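Local coordinates for protein beta-fructofuranosidase (Bifidobacterium adolescentis, PDB 6NOB) that probably hydrolyses terminal beta-D-fructofuranoside bonds, such as that of sucrose, as a member of glycoside hydrolase family 32, at residues Pro309-Thr321 with Gly360-Arg372. Residues are numbered along the deposited sequence; the frame is centred on the assembly and turned at random.
Sequences PGISTQNTGGWFT and GPVLADFGHQIAR
Ile311-Ser312 and Ala364-Asp365 pair in the five-bladed beta-propeller characteristic of family 32: 311-312 forms the edge strand of one propeller sheet, parallel to the end of strand 357-365. Ala364 N donates to Gly310 O (2.8 Å), and Ser312 N donates to Ala364 O (3.0 Å). Gly310 suits its place because its phi of 88° would jam a CB against the preceding carbonyl; a water bridges its O to Pro361 O. Ile311 lays CG2 obliquely against Phe366 CD1 at 3.7 Å, an apolar contact completed by Phe299, which meets the Phe366 ring edge-to-face.

Beyond the strands, Gly367 N donates to Ser312 O at 3.0 Å. Its bare CA then passes 3.3 Å from Gln314 O, where any CB would collide with that oxygen. Next, the imidazole of His368 uses both nitrogens. With CG beside the backbone N and anti to the carbonyl carbon (chi1 -59°), the ring reaches back to Asp365 of its own segment, where ND1 donates to the syn side of OD2 (3.0 Å), 30° out of the carboxylate plane but with OD2 near the imidazole plane. NE2 crosses to Thr316 OG1, which it meets edge-on at 2.6 Å. These two bonds fix the ring's rotation, while Tyr408 and Tyr395 position Asp365 OD2 and Thr316 OG1. A leucine here would probably break this link, leaving both oxygens to their tyrosine partners. Residues 319-320 continue into a different sheet, beside strand 385-396; from the type I turn His368-Ala371, Ile370 extends its apolar chain to bring CD1 3.8 Å from Trp319 CA.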
loop_
_atom_site.group_PDB
_atom_site.type_symbol
_atom_site.label_atom_id
_atom_site.label_comp_id
_atom_site.label_asym_id
_atom_site.label_seq_id
_atom_site.Cartn_x
_atom_site.Cartn_y
_atom_site.Cartn_z
ATOM N N PRO A 309 21.894 3.895 -21.692
ATOM C CA PRO A 309 21.101 3.058 -20.785
ATOM C C PRO A 309 21.118 3.608 -19.368
ATOM O O PRO A 309 22.004 4.366 -18.970
ATOM C CB PRO A 309 21.793 1.690 -20.855
ATOM C CG PRO A 309 22.611 1.731 -22.107
ATOM C CD PRO A 309 23.029 3.159 -22.270
ATOM N N GLY A 310 20.108 3.204 -18.599
ATOM C CA GLY A 310 19.936 3.674 -17.243
ATOM C C GLY A 310 19.132 4.947 -17.104
ATOM O O GLY A 310 18.952 5.427 -15.976
ATOM N N ILE A 311 18.642 5.511 -18.208
ATOM C CA ILE A 311 17.900 6.765 -18.196
ATOM C C ILE A 311 16.605 6.572 -18.970
ATOM O O ILE A 311 16.625 6.110 -20.116
ATOM C CB ILE A 311 18.720 7.919 -18.804
ATOM C CG1 ILE A 311 19.986 8.169 -17.982
ATOM C CG2 ILE A 311 17.877 9.181 -18.905
ATOM C CD1 ILE A 311 21.107 8.786 -18.779
ATOM N N SER A 312 15.485 6.918 -18.348
ATOM C CA SER A 312 14.194 6.944 -19.019
ATOM C C SER A 312 13.884 8.388 -19.392
ATOM O O SER A 312 14.014 9.290 -18.556
ATOM C CB SER A 312 13.098 6.360 -18.125
ATOM O OG SER A 312 11.821 6.867 -18.465
ATOM N N THR A 313 13.487 8.606 -20.647
ATOM C CA THR A 313 13.370 9.951 -21.189
ATOM C C THR A 313 11.944 10.385 -21.500
ATOM O O THR A 313 11.745 11.556 -21.841
ATOM C CB THR A 313 14.211 10.091 -22.469
ATOM O OG1 THR A 313 13.771 9.136 -23.442
ATOM C CG2 THR A 313 15.689 9.872 -22.173
ATOM N N GLN A 314 10.955 9.497 -21.408
ATOM C CA GLN A 314 9.593 9.899 -21.742
ATOM C C GLN A 314 9.094 10.941 -20.749
ATOM O O GLN A 314 9.188 10.758 -19.532
ATOM C CB GLN A 314 8.646 8.700 -21.771
ATOM C CG GLN A 314 7.391 8.981 -22.603
ATOM C CD GLN A 314 6.250 8.018 -22.334
ATOM O OE1 GLN A 314 6.451 6.809 -22.208
ATOM N NE2 GLN A 314 5.036 8.554 -22.245
ATOM N N ASN A 315 8.567 12.041 -21.277
ATOM C CA ASN A 315 8.143 13.186 -20.479
ATOM C C ASN A 315 6.635 13.326 -20.621
ATOM O O ASN A 315 6.141 13.704 -21.689
ATOM C CB ASN A 315 8.865 14.453 -20.933
ATOM C CG ASN A 315 8.698 15.605 -19.963
ATOM O OD1 ASN A 315 7.653 15.759 -19.332
ATOM N ND2 ASN A 315 9.737 16.421 -19.839
ATOM N N THR A 316 5.905 13.033 -19.547
ATOM C CA THR A 316 4.452 13.136 -19.570
ATOM C C THR A 316 3.956 14.574 -19.446
ATOM O O THR A 316 2.746 14.784 -19.310
ATOM C CB THR A 316 3.837 12.256 -18.474
ATOM O OG1 THR A 316 4.400 12.593 -17.206
ATOM C CG2 THR A 316 4.101 10.786 -18.767
ATOM N N GLY A 317 4.854 15.557 -19.509
ATOM C CA GLY A 317 4.461 16.943 -19.685
ATOM C C GLY A 317 3.699 17.566 -18.538
ATOM O O GLY A 317 2.888 18.469 -18.762
ATOM N N GLY A 318 3.941 17.120 -17.314
ATOM C CA GLY A 318 3.276 17.659 -16.144
ATOM C C GLY A 318 4.031 18.808 -15.514
ATOM O O GLY A 318 4.762 19.546 -16.183
ATOM N N TRP A 319 3.859 18.962 -14.201
ATOM C CA TRP A 319 4.472 20.070 -13.483
ATOM C C TRP A 319 4.788 19.655 -12.054
ATOM O O TRP A 319 4.290 18.645 -11.550
ATOM C CB TRP A 319 3.572 21.313 -13.488
ATOM C CG TRP A 319 2.261 21.147 -12.762
ATOM C CD1 TRP A 319 2.011 21.424 -11.448
ATOM C CD2 TRP A 319 1.018 20.693 -13.318
ATOM N NE1 TRP A 319 0.694 21.161 -11.149
ATOM C CE2 TRP A 319 0.063 20.713 -12.280
ATOM C CE3 TRP A 319 0.623 20.266 -14.590
ATOM C CZ2 TRP A 319 -1.260 20.324 -12.474
ATOM C CZ3 TRP A 319 -0.694 19.879 -14.781
ATOM C CH2 TRP A 319 -1.619 19.912 -13.728
ATOM N N PHE A 320 5.630 20.460 -11.407
ATOM C CA PHE A 320 6.065 20.215 -10.039
ATOM C C PHE A 320 5.165 20.950 -9.052
ATOM O O PHE A 320 4.823 22.118 -9.259
ATOM C CB PHE A 320 7.517 20.666 -9.861
ATOM C CG PHE A 320 7.976 20.701 -8.428
ATOM C CD1 PHE A 320 8.480 19.563 -7.824
ATOM C CD2 PHE A 320 7.920 21.877 -7.693
ATOM C CE1 PHE A 320 8.908 19.590 -6.508
ATOM C CE2 PHE A 320 8.342 21.910 -6.378
ATOM C CZ PHE A 320 8.839 20.765 -5.785
ATOM N N THR A 321 4.801 20.262 -7.971
ATOM C CA THR A 321 3.979 20.827 -6.906
ATOM C C THR A 321 4.011 19.878 -5.717
ATOM O O THR A 321 4.008 18.661 -5.907
ATOM C CB THR A 321 2.532 21.046 -7.373
ATOM O OG1 THR A 321 1.696 21.319 -6.244
ATOM C CG2 THR A 321 2.006 19.819 -8.117
ATOM N N GLY A 360 25.707 1.992 -8.222
ATOM C CA GLY A 360 25.309 3.102 -9.053
ATOM C C GLY A 360 23.810 3.126 -9.271
ATOM O O GLY A 360 23.084 2.217 -8.854
ATOM N N PRO A 361 23.312 4.179 -9.921
ATOM C CA PRO A 361 21.875 4.246 -10.236
ATOM C C PRO A 361 21.531 3.324 -11.395
ATOM O O PRO A 361 22.006 3.511 -12.517
ATOM C CB PRO A 361 21.664 5.719 -10.603
ATOM C CG PRO A 361 22.996 6.163 -11.118
ATOM C CD PRO A 361 24.023 5.412 -10.302
ATOM N N VAL A 362 20.698 2.318 -11.118
ATOM C CA VAL A 362 20.236 1.434 -12.184
ATOM C C VAL A 362 19.261 2.169 -13.098
ATOM O O VAL A 362 19.118 1.818 -14.276
ATOM C CB VAL A 362 19.609 0.157 -11.588
ATOM C CG1 VAL A 362 18.293 0.473 -10.896
ATOM C CG2 VAL A 362 19.410 -0.904 -12.661
ATOM N N LEU A 363 18.597 3.203 -12.584
ATOM C CA LEU A 363 17.600 3.942 -13.344
ATOM C C LEU A 363 17.517 5.369 -12.822
ATOM O O LEU A 363 17.518 5.597 -11.610
ATOM C CB LEU A 363 16.222 3.272 -13.255
ATOM C CG LEU A 363 15.078 3.978 -13.987
ATOM C CD1 LEU A 363 15.295 3.916 -15.489
ATOM C CD2 LEU A 363 13.729 3.378 -13.612
ATOM N N ALA A 364 17.457 6.323 -13.747
ATOM C CA ALA A 364 17.167 7.714 -13.433
ATOM C C ALA A 364 16.114 8.205 -14.413
ATOM O O ALA A 364 16.225 7.957 -15.619
ATOM C CB ALA A 364 18.426 8.587 -13.509
ATOM N N ASP A 365 15.091 8.886 -13.903
ATOM C CA ASP A 365 13.966 9.337 -14.722
ATOM C C ASP A 365 14.199 10.798 -15.093
ATOM O O ASP A 365 13.745 11.712 -14.405
ATOM C CB ASP A 365 12.645 9.148 -13.983
ATOM C CG ASP A 365 11.439 9.247 -14.903
ATOM O OD1 ASP A 365 11.568 9.819 -16.008
ATOM O OD2 ASP A 365 10.354 8.761 -14.518
ATOM N N PHE A 366 14.909 11.017 -16.202
ATOM C CA PHE A 366 15.125 12.378 -16.676
ATOM C C PHE A 366 13.909 12.941 -17.394
ATOM O O PHE A 366 13.760 14.165 -17.466
ATOM C CB PHE A 366 16.350 12.441 -17.589
ATOM C CG PHE A 366 17.617 12.773 -16.861
ATOM C CD1 PHE A 366 18.359 11.776 -16.245
ATOM C CD2 PHE A 366 18.057 14.086 -16.768
ATOM C CE1 PHE A 366 19.522 12.080 -15.562
ATOM C CE2 PHE A 366 19.218 14.397 -16.088
ATOM C CZ PHE A 366 19.952 13.393 -15.485
ATOM N N GLY A 367 13.034 12.081 -17.920
ATOM C CA GLY A 367 11.773 12.565 -18.450
ATOM C C GLY A 367 10.927 13.246 -17.395
ATOM O O GLY A 367 10.147 14.150 -17.706
ATOM N N HIS A 368 11.075 12.837 -16.139
ATOM C CA HIS A 368 10.357 13.423 -15.015
ATOM C C HIS A 368 11.332 13.960 -13.974
ATOM O O HIS A 368 11.145 13.787 -12.768
ATOM C CB HIS A 368 9.401 12.407 -14.398
ATOM C CG HIS A 368 8.383 11.883 -15.360
ATOM N ND1 HIS A 368 8.450 10.616 -15.902
ATOM C CD2 HIS A 368 7.281 12.463 -15.894
ATOM C CE1 HIS A 368 7.429 10.436 -16.720
ATOM N NE2 HIS A 368 6.705 11.541 -16.733
ATOM N N GLN A 369 12.386 14.635 -14.437
ATOM C CA GLN A 369 13.424 15.110 -13.532
ATOM C C GLN A 369 12.948 16.224 -12.610
ATOM O O GLN A 369 13.621 16.502 -11.611
ATOM C CB GLN A 369 14.639 15.577 -14.332
ATOM C CG GLN A 369 14.478 16.919 -14.997
ATOM C CD GLN A 369 15.810 17.506 -15.409
ATOM O OE1 GLN A 369 16.150 17.535 -16.593
ATOM N NE2 GLN A 369 16.577 17.969 -14.429
ATOM N N ILE A 370 11.816 16.865 -12.906
ATOM C CA ILE A 370 11.299 17.871 -11.987
ATOM C C ILE A 370 10.646 17.243 -10.763
ATOM O O ILE A 370 10.418 17.941 -9.767
ATOM C CB ILE A 370 10.310 18.819 -12.688
ATOM C CG1 ILE A 370 9.126 18.040 -13.263
ATOM C CG2 ILE A 370 11.011 19.607 -13.781
ATOM C CD1 ILE A 370 8.064 18.932 -13.871
ATOM N N ALA A 371 10.333 15.948 -10.802
ATOM C CA ALA A 371 9.846 15.278 -9.606
ATOM C C ALA A 371 10.926 15.291 -8.530
ATOM O O ALA A 371 12.123 15.231 -8.823
ATOM C CB ALA A 371 9.425 13.841 -9.922
ATOM N N ARG A 372 10.492 15.379 -7.270
ATOM C CA ARG A 372 11.443 15.525 -6.170
ATOM C C ARG A 372 12.340 14.301 -6.044
ATOM O O ARG A 372 13.571 14.420 -6.012
ATOM C CB ARG A 372 10.709 15.771 -4.853
ATOM C CG ARG A 372 11.656 15.807 -3.660
ATOM C CD ARG A 372 10.930 15.654 -2.340
ATOM N NE ARG A 372 11.864 15.667 -1.218
ATOM C CZ ARG A 372 12.192 16.760 -0.538
ATOM N NH1 ARG A 372 11.657 17.928 -0.865
ATOM N NH2 ARG A 372 13.052 16.685 0.469
HETATM O O HOH W 1 21.008 5.732 -14.014
HETATM O O HOH W 2 10.285 8.661 -17.930
#